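Local coordinates for protein monovalent Na+/H+ antiporter subunit G (Dietzia sp. DQ12-45-1b, PDB 7D3U) that forms one membrane subunit of the multi-subunit Mrp complex, which probably exchanges sodium ions for protons across the bacterial membrane, at residues Ser14-Ala19 against Phe52-Ala57; Ala19-Leu23 against Ala45-Leu50; Leu35-Ser39 against Ile88-Phe93. All blocks are in the same frame, centred on the assembly; numbering follows the deposited sequence.

Contact 1 of 3, residues Ser14-Ala19 against Phe52-Ala57; sequences SVLVGA and FVIAGA
Val15 and Val53 bring their CA atoms within 4.4 Å of each other where helices 14-19 and 52-57 run antiparallel, their axes 7.3 Å apart at closest approach with a signed crossing angle of -161°. Glycines on both helices are consistent with this closeness. Gly18 offers bare backbone to Phe52 and Val53: its CA lies 3.7 Å from CB of Phe52 and is also met by CG2 of Val53, so that the valine methyl lies directly on the glycine backbone. Gly56 plays the reciprocal part. CG1 of Val15 rests against the peptide following Gly56, 3.5 Å from Gly56 C and close to Ala57 N. Ser14 supplies the polar element. With OG swung away from its own backbone nitrogen (chi1 163°), the hydroxyl reaches across to the opposite helix, where Ser14 OG lies 2.6 Å from Phe52 O, the carbonyl that accepts the helical bond from Gly56 N. The same OG sits in the plane of the Phe52 ring, at its edge near CD1. Val17 approaches the ring from another direction, placing CG1 above the centre of one face, 4.0 Å from the ring centroid and 5° off the normal, a nearly vertical CH-pi contact. Beyond this pair, Phe19 of the cation antiporter chain makes an edge-to-face contact with Phe52, while Leu48 of the subunit F chain packs on Val53. Ser14 and Gly18, one turn apart on the same face, form a small-xxx-small pattern, and with Gly56 opposite they give the close antiparallel packing known from transmembrane helix pairs lined with small residues.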
loop_
_atom_site.group_PDB
_atom_site.type_symbol
_atom_site.label_atom_id
_atom_site.label_comp_id
_atom_site.label_asym_id
_atom_site.label_seq_id
_atom_site.Cartn_x
_atom_site.Cartn_y
_atom_site.Cartn_z
ATOM N N SER E 14 56.055 -15.688 11.921
ATOM C CA SER E 14 55.014 -16.600 11.468
ATOM C C SER E 14 53.960 -15.879 10.640
ATOM O O SER E 14 53.536 -16.388 9.599
ATOM C CB SER E 14 54.378 -17.298 12.668
ATOM O OG SER E 14 53.137 -17.876 12.310
ATOM N N VAL E 15 53.524 -14.695 11.077
ATOM C CA VAL E 15 52.570 -13.952 10.259
ATOM C C VAL E 15 53.225 -13.489 8.967
ATOM O O VAL E 15 52.565 -13.422 7.925
ATOM C CB VAL E 15 51.949 -12.771 11.032
ATOM C CG1 VAL E 15 51.336 -13.246 12.330
ATOM C CG2 VAL E 15 52.968 -11.683 11.290
ATOM N N LEU E 16 54.530 -13.202 8.988
ATOM C CA LEU E 16 55.192 -12.845 7.738
ATOM C C LEU E 16 55.240 -14.033 6.781
ATOM O O LEU E 16 54.968 -13.884 5.583
ATOM C CB LEU E 16 56.596 -12.315 8.016
ATOM C CG LEU E 16 56.694 -10.794 8.095
ATOM C CD1 LEU E 16 58.145 -10.355 8.058
ATOM C CD2 LEU E 16 55.906 -10.144 6.971
ATOM N N VAL E 17 55.569 -15.220 7.297
ATOM C CA VAL E 17 55.587 -16.420 6.466
ATOM C C VAL E 17 54.197 -16.711 5.917
ATOM O O VAL E 17 54.038 -17.050 4.741
ATOM C CB VAL E 17 56.143 -17.610 7.270
ATOM C CG1 VAL E 17 55.773 -18.927 6.611
ATOM C CG2 VAL E 17 57.651 -17.487 7.410
ATOM N N GLY E 18 53.169 -16.569 6.755
ATOM C CA GLY E 18 51.814 -16.821 6.297
ATOM C C GLY E 18 51.360 -15.842 5.231
ATOM O O GLY E 18 50.704 -16.229 4.261
ATOM N N ALA E 19 51.702 -14.563 5.391
ATOM C CA ALA E 19 51.352 -13.585 4.367
ATOM C C ALA E 19 52.086 -13.871 3.065
ATOM O O ALA E 19 51.510 -13.747 1.978
ATOM C CB ALA E 19 51.663 -12.174 4.860
ATOM N N PHE E 52 49.506 -20.417 9.606
ATOM C CA PHE E 52 50.649 -19.628 10.053
ATOM C C PHE E 52 50.203 -18.273 10.582
ATOM O O PHE E 52 50.660 -17.826 11.639
ATOM C CB PHE E 52 51.644 -19.454 8.908
ATOM C CG PHE E 52 52.689 -20.525 8.849
ATOM C CD1 PHE E 52 53.704 -20.571 9.783
ATOM C CD2 PHE E 52 52.653 -21.488 7.861
ATOM C CE1 PHE E 52 54.663 -21.557 9.730
ATOM C CE2 PHE E 52 53.608 -22.474 7.803
ATOM C CZ PHE E 52 54.614 -22.510 8.739
ATOM N N VAL E 53 49.309 -17.601 9.853
ATOM C CA VAL E 53 48.831 -16.292 10.290
ATOM C C VAL E 53 48.075 -16.406 11.606
ATOM O O VAL E 53 48.235 -15.571 12.502
ATOM C CB VAL E 53 47.970 -15.639 9.195
ATOM C CG1 VAL E 53 47.397 -14.334 9.689
ATOM C CG2 VAL E 53 48.802 -15.387 7.958
ATOM N N ILE E 54 47.255 -17.449 11.755
ATOM C CA ILE E 54 46.491 -17.623 12.987
ATOM C C ILE E 54 47.430 -17.829 14.169
ATOM O O ILE E 54 47.290 -17.183 15.216
ATOM C CB ILE E 54 45.500 -18.792 12.846
ATOM C CG1 ILE E 54 44.352 -18.403 11.920
ATOM C CG2 ILE E 54 44.964 -19.205 14.202
ATOM C CD1 ILE E 54 43.702 -17.103 12.276
ATOM N N ALA E 55 48.406 -18.727 14.017
ATOM C CA ALA E 55 49.312 -19.005 15.127
ATOM C C ALA E 55 50.179 -17.797 15.455
ATOM O O ALA E 55 50.437 -17.514 16.630
ATOM C CB ALA E 55 50.179 -20.217 14.805
ATOM N N GLY E 56 50.629 -17.062 14.437
ATOM C CA GLY E 56 51.422 -15.874 14.700
ATOM C C GLY E 56 50.625 -14.786 15.391
ATOM O O GLY E 56 51.115 -14.138 16.321
ATOM N N ALA E 57 49.386 -14.570 14.948
ATOM C CA ALA E 57 48.507 -13.631 15.630
ATOM C C ALA E 57 48.299 -14.037 17.082
ATOM O O ALA E 57 48.318 -13.188 17.980
ATOM C CB ALA E 57 47.172 -13.545 14.896
#

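Contact 2 of 3, residues Ala19-Leu23 against Ala45-Leu50; sequences AVVFL and AAGLGL
Val21 and Gly49 mark the nearest approach of helices 19-23 and 45-50, with 5.0 Å between their CA atoms; the axes come to 7.8 Å and run antiparallel at 164°. Much of the contact is side chain against backbone. Val21 points at the facing helix, and its CG1, extended away from its own backbone nitrogen (chi1 168°), settles on the bare backbone of Gly49, 3.6 Å from Gly49 N. The same methyl lies 3.7 Å from Ala45 O, the carbonyl that takes the helical hydrogen bond of Gly49 N, so it covers a backbone pair already satisfied within its helix. Contacts between aliphatic groups are looser: Val21 CG1 is 4.3 Å from Ala45 CB and a little farther from Leu48 CB. The aromatic contribution comes from Phe22. Its ring lies obliquely against the Gly49-Leu50 backbone of the facing helix, with CE2 3.3 Å from Leu50 N and also close to Gly49 C, while CZ reaches Leu50 CB at 3.7 Å. Replacing Phe22 with an alanine would probably open a gap beside the Gly49-Leu50 peptide and leave Leu50 CB without its aromatic partner. The chain of subunit F adjoins this side of the pair, Ala41 of that chain meeting Phe22 and its Phe40 meeting Leu50; Ser26 of the cation antiporter chain packs on Val21. Within subunit G, helix 35-60 lies between helices 5-28 and 68-95, touching the latter through Ala46 on Ser81, Leu48 on Phe78 and Leu50 on Gln77.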
loop_
_atom_site.group_PDB
_atom_site.type_symbol
_atom_site.label_atom_id
_atom_site.label_comp_id
_atom_site.label_asym_id
_atom_site.label_seq_id
_atom_site.Cartn_x
_atom_site.Cartn_y
_atom_site.Cartn_z
ATOM N N ALA E 19 51.702 -14.563 5.391
ATOM C CA ALA E 19 51.352 -13.585 4.367
ATOM C C ALA E 19 52.086 -13.871 3.065
ATOM O O ALA E 19 51.510 -13.747 1.978
ATOM C CB ALA E 19 51.663 -12.174 4.860
ATOM N N VAL E 20 53.359 -14.264 3.152
ATOM C CA VAL E 20 54.112 -14.598 1.947
ATOM C C VAL E 20 53.500 -15.811 1.259
ATOM O O VAL E 20 53.417 -15.869 0.026
ATOM C CB VAL E 20 55.596 -14.818 2.296
ATOM C CG1 VAL E 20 56.253 -15.763 1.306
ATOM C CG2 VAL E 20 56.323 -13.485 2.336
ATOM N N VAL E 21 53.041 -16.790 2.042
ATOM C CA VAL E 21 52.416 -17.973 1.460
ATOM C C VAL E 21 51.096 -17.614 0.797
ATOM O O VAL E 21 50.762 -18.134 -0.272
ATOM C CB VAL E 21 52.233 -19.057 2.533
ATOM C CG1 VAL E 21 51.339 -20.169 2.022
ATOM C CG2 VAL E 21 53.574 -19.603 2.933
ATOM N N PHE E 22 50.317 -16.730 1.423
ATOM C CA PHE E 22 49.081 -16.271 0.797
ATOM C C PHE E 22 49.369 -15.559 -0.516
ATOM O O PHE E 22 48.662 -15.760 -1.510
ATOM C CB PHE E 22 48.317 -15.351 1.745
ATOM C CG PHE E 22 47.194 -16.027 2.464
ATOM C CD1 PHE E 22 46.039 -16.375 1.792
ATOM C CD2 PHE E 22 47.288 -16.309 3.813
ATOM C CE1 PHE E 22 45.003 -17.001 2.451
ATOM C CE2 PHE E 22 46.254 -16.931 4.476
ATOM C CZ PHE E 22 45.110 -17.277 3.795
ATOM N N LEU E 23 50.416 -14.732 -0.543
ATOM C CA LEU E 23 50.776 -14.041 -1.777
ATOM C C LEU E 23 51.229 -15.025 -2.847
ATOM O O LEU E 23 50.927 -14.846 -4.032
ATOM C CB LEU E 23 51.862 -13.005 -1.497
ATOM C CG LEU E 23 52.183 -12.017 -2.616
ATOM C CD1 LEU E 23 52.304 -10.614 -2.059
ATOM C CD2 LEU E 23 53.467 -12.421 -3.317
ATOM N N ALA E 45 48.191 -23.691 -0.145
ATOM C CA ALA E 45 48.476 -22.312 0.237
ATOM C C ALA E 45 47.454 -21.789 1.238
ATOM O O ALA E 45 47.817 -21.306 2.316
ATOM C CB ALA E 45 48.518 -21.424 -1.004
ATOM N N ALA E 46 46.165 -21.876 0.899
ATOM C CA ALA E 46 45.126 -21.349 1.776
ATOM C C ALA E 46 45.115 -22.029 3.136
ATOM O O ALA E 46 44.611 -21.449 4.102
ATOM C CB ALA E 46 43.756 -21.493 1.114
ATOM N N GLY E 47 45.661 -23.236 3.239
ATOM C CA GLY E 47 45.747 -23.903 4.520
ATOM C C GLY E 47 46.971 -23.487 5.307
ATOM O O GLY E 47 46.851 -23.003 6.438
ATOM N N LEU E 48 48.156 -23.668 4.715
ATOM C CA LEU E 48 49.394 -23.361 5.423
ATOM C C LEU E 48 49.480 -21.888 5.789
ATOM O O LEU E 48 49.762 -21.544 6.943
ATOM C CB LEU E 48 50.603 -23.776 4.584
ATOM C CG LEU E 48 50.761 -25.274 4.319
ATOM C CD1 LEU E 48 51.913 -25.510 3.358
ATOM C CD2 LEU E 48 50.968 -26.068 5.599
ATOM N N GLY E 49 49.280 -20.997 4.814
ATOM C CA GLY E 49 49.385 -19.577 5.100
ATOM C C GLY E 49 48.433 -19.128 6.190
ATOM O O GLY E 49 48.810 -18.362 7.079
ATOM N N LEU E 50 47.195 -19.621 6.156
ATOM C CA LEU E 50 46.219 -19.189 7.149
ATOM C C LEU E 50 46.534 -19.760 8.526
ATOM O O LEU E 50 46.372 -19.066 9.535
ATOM C CB LEU E 50 44.808 -19.574 6.713
ATOM C CG LEU E 50 43.709 -19.070 7.648
ATOM C CD1 LEU E 50 43.944 -17.628 8.023
ATOM C CD2 LEU E 50 42.341 -19.223 7.026
#

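Contact 3 of 3, residues Leu35-Ser39 against Ile88-Phe93; sequences LYVRS and IARAGF
Tyr36 reaches over to Ala89 and Phe93 with the edge of its ring. CE1 lies 3.7 Å from Ala89 O, which is near the ring plane, and 4.0 Å from Phe93 CB, while the phenol oxygen OH comes to rest beside CA and CB of Phe93. The tyrosine gets there because its CG stands opposite its own carbonyl carbon (chi1 -46°), carrying the ring along the facing helix. Its polar end has a partner farther on, a hydrogen bond to Ala97 O. Two smaller contacts complete this layer: Leu35 CD2 touches Ala89 CA at 3.9 Å, and Ser39 CB meets Ala89 CB at 4.0 Å. Ser39 OG is turned back into its own helix, donating to Leu35 O at 2.9 Å with a C=O...OG angle of 150°. Since Ser39 N binds that carbonyl from the opposite face of its plane, two donors grip the oxygen, and the serine can present its CB to Ala89 with the hydroxyl satisfied. Farther out, Phe44 of the cation antiporter chain meets the Tyr36 ring edge-to-face, Phe110 contacts Phe93, and Arg38 forms a salt bridge to Asp30 of the subunit F chain. The segment axes lie 9.7 Å apart at 174°, with the Tyr36 ring reaching across between them. Joining the early part of helix 35-60 to the late part of helix 68-95, the contact belongs to an antiparallel up-and-down arrangement of three long helices.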
loop_
_atom_site.group_PDB
_atom_site.type_symbol
_atom_site.label_atom_id
_atom_site.label_comp_id
_atom_site.label_asym_id
_atom_site.label_seq_id
_atom_site.Cartn_x
_atom_site.Cartn_y
_atom_site.Cartn_z
ATOM N N LEU E 35 42.549 -25.441 -14.036
ATOM C CA LEU E 35 41.807 -25.335 -12.788
ATOM C C LEU E 35 42.347 -26.300 -11.747
ATOM O O LEU E 35 42.292 -26.011 -10.547
ATOM C CB LEU E 35 40.321 -25.609 -13.032
ATOM C CG LEU E 35 39.337 -25.510 -11.863
ATOM C CD1 LEU E 35 37.994 -25.075 -12.381
ATOM C CD2 LEU E 35 39.189 -26.830 -11.130
ATOM N N TYR E 36 42.867 -27.445 -12.188
ATOM C CA TYR E 36 43.345 -28.461 -11.263
ATOM C C TYR E 36 44.711 -28.100 -10.701
ATOM O O TYR E 36 45.005 -28.403 -9.541
ATOM C CB TYR E 36 43.378 -29.816 -11.964
ATOM C CG TYR E 36 42.119 -30.081 -12.752
ATOM C CD1 TYR E 36 40.957 -30.492 -12.119
ATOM C CD2 TYR E 36 42.087 -29.899 -14.125
ATOM C CE1 TYR E 36 39.805 -30.725 -12.831
ATOM C CE2 TYR E 36 40.940 -30.129 -14.845
ATOM C CZ TYR E 36 39.801 -30.541 -14.194
ATOM O OH TYR E 36 38.653 -30.773 -14.909
ATOM N N VAL E 37 45.558 -27.453 -11.503
ATOM C CA VAL E 37 46.797 -26.898 -10.966
ATOM C C VAL E 37 46.484 -25.806 -9.954
ATOM O O VAL E 37 47.094 -25.736 -8.877
ATOM C CB VAL E 37 47.688 -26.376 -12.107
ATOM C CG1 VAL E 37 48.966 -25.788 -11.550
ATOM C CG2 VAL E 37 47.998 -27.489 -13.085
ATOM N N ARG E 38 45.517 -24.945 -10.277
ATOM C CA ARG E 38 45.120 -23.886 -9.357
ATOM C C ARG E 38 44.616 -24.465 -8.045
ATOM O O ARG E 38 44.999 -24.006 -6.965
ATOM C CB ARG E 38 44.049 -23.006 -9.999
ATOM C CG ARG E 38 44.600 -21.885 -10.853
ATOM C CD ARG E 38 43.515 -21.263 -11.705
ATOM N NE ARG E 38 44.078 -20.494 -12.809
ATOM C CZ ARG E 38 43.498 -20.361 -13.996
ATOM N NH1 ARG E 38 42.335 -20.948 -14.237
ATOM N NH2 ARG E 38 44.083 -19.641 -14.943
ATOM N N SER E 39 43.757 -25.483 -8.118
ATOM C CA SER E 39 43.217 -26.075 -6.899
ATOM C C SER E 39 44.294 -26.817 -6.121
ATOM O O SER E 39 44.297 -26.796 -4.886
ATOM C CB SER E 39 42.059 -27.010 -7.239
ATOM O OG SER E 39 41.046 -26.323 -7.950
ATOM N N ILE E 88 35.957 -28.523 -5.085
ATOM C CA ILE E 88 35.948 -27.562 -6.183
ATOM C C ILE E 88 36.554 -28.185 -7.433
ATOM O O ILE E 88 36.009 -28.054 -8.533
ATOM C CB ILE E 88 36.681 -26.270 -5.780
ATOM C CG1 ILE E 88 35.842 -25.472 -4.783
ATOM C CG2 ILE E 88 36.980 -25.427 -7.000
ATOM C CD1 ILE E 88 34.500 -25.062 -5.318
ATOM N N ALA E 89 37.678 -28.890 -7.282
ATOM C CA ALA E 89 38.287 -29.547 -8.433
ATOM C C ALA E 89 37.376 -30.627 -9.001
ATOM O O ALA E 89 37.236 -30.752 -10.224
ATOM C CB ALA E 89 39.641 -30.137 -8.046
ATOM N N ARG E 90 36.742 -31.416 -8.130
ATOM C CA ARG E 90 35.852 -32.468 -8.612
ATOM C C ARG E 90 34.667 -31.880 -9.369
ATOM O O ARG E 90 34.318 -32.350 -10.459
ATOM C CB ARG E 90 35.370 -33.328 -7.446
ATOM C CG ARG E 90 34.342 -34.363 -7.849
ATOM C CD ARG E 90 33.200 -34.410 -6.859
ATOM N NE ARG E 90 32.122 -35.278 -7.316
ATOM C CZ ARG E 90 30.943 -35.380 -6.716
ATOM N NH1 ARG E 90 30.687 -34.665 -5.630
ATOM N NH2 ARG E 90 30.018 -36.196 -7.201
ATOM N N ALA E 91 34.033 -30.849 -8.806
ATOM C CA ALA E 91 32.899 -30.223 -9.476
ATOM C C ALA E 91 33.318 -29.535 -10.767
ATOM O O ALA E 91 32.529 -29.473 -11.716
ATOM C CB ALA E 91 32.221 -29.227 -8.539
ATOM N N GLY E 92 34.545 -29.016 -10.827
ATOM C CA GLY E 92 35.030 -28.458 -12.077
ATOM C C GLY E 92 35.212 -29.523 -13.137
ATOM O O GLY E 92 34.885 -29.309 -14.307
ATOM N N PHE E 93 35.723 -30.689 -12.740
ATOM C CA PHE E 93 35.801 -31.808 -13.671
ATOM C C PHE E 93 34.415 -32.199 -14.163
ATOM O O PHE E 93 34.205 -32.411 -15.363
ATOM C CB PHE E 93 36.489 -33.001 -13.009
ATOM C CG PHE E 93 36.549 -34.224 -13.879
ATOM C CD1 PHE E 93 35.491 -35.117 -13.924
ATOM C CD2 PHE E 93 37.665 -34.483 -14.650
ATOM C CE1 PHE E 93 35.546 -36.238 -14.719
ATOM C CE2 PHE E 93 37.723 -35.603 -15.447
ATOM C CZ PHE E 93 36.660 -36.479 -15.484
#

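Overall arrangement
All three contacts are buried in the assembly, and none forms an exposed surface patch. Contacts 1 and 2 follow one another along the same pair, helices 5-28 and 35-60, with centres 8 Å apart and Ala19 shared; contact 2 lies nearer the centre of the chain. Contact 3 joins helix 35-60 to helix 68-95 instead, its centre 27 Å from that of contact 1 on the opposite side of the chain's centre. The chemistry changes accordingly: glycine backbone is met directly by valine methyls in contacts 1 and 2, where the axes are closer, with a serine hydroxyl added in contact 1, whereas in contact 3 a tyrosine ring spans the wider spacing.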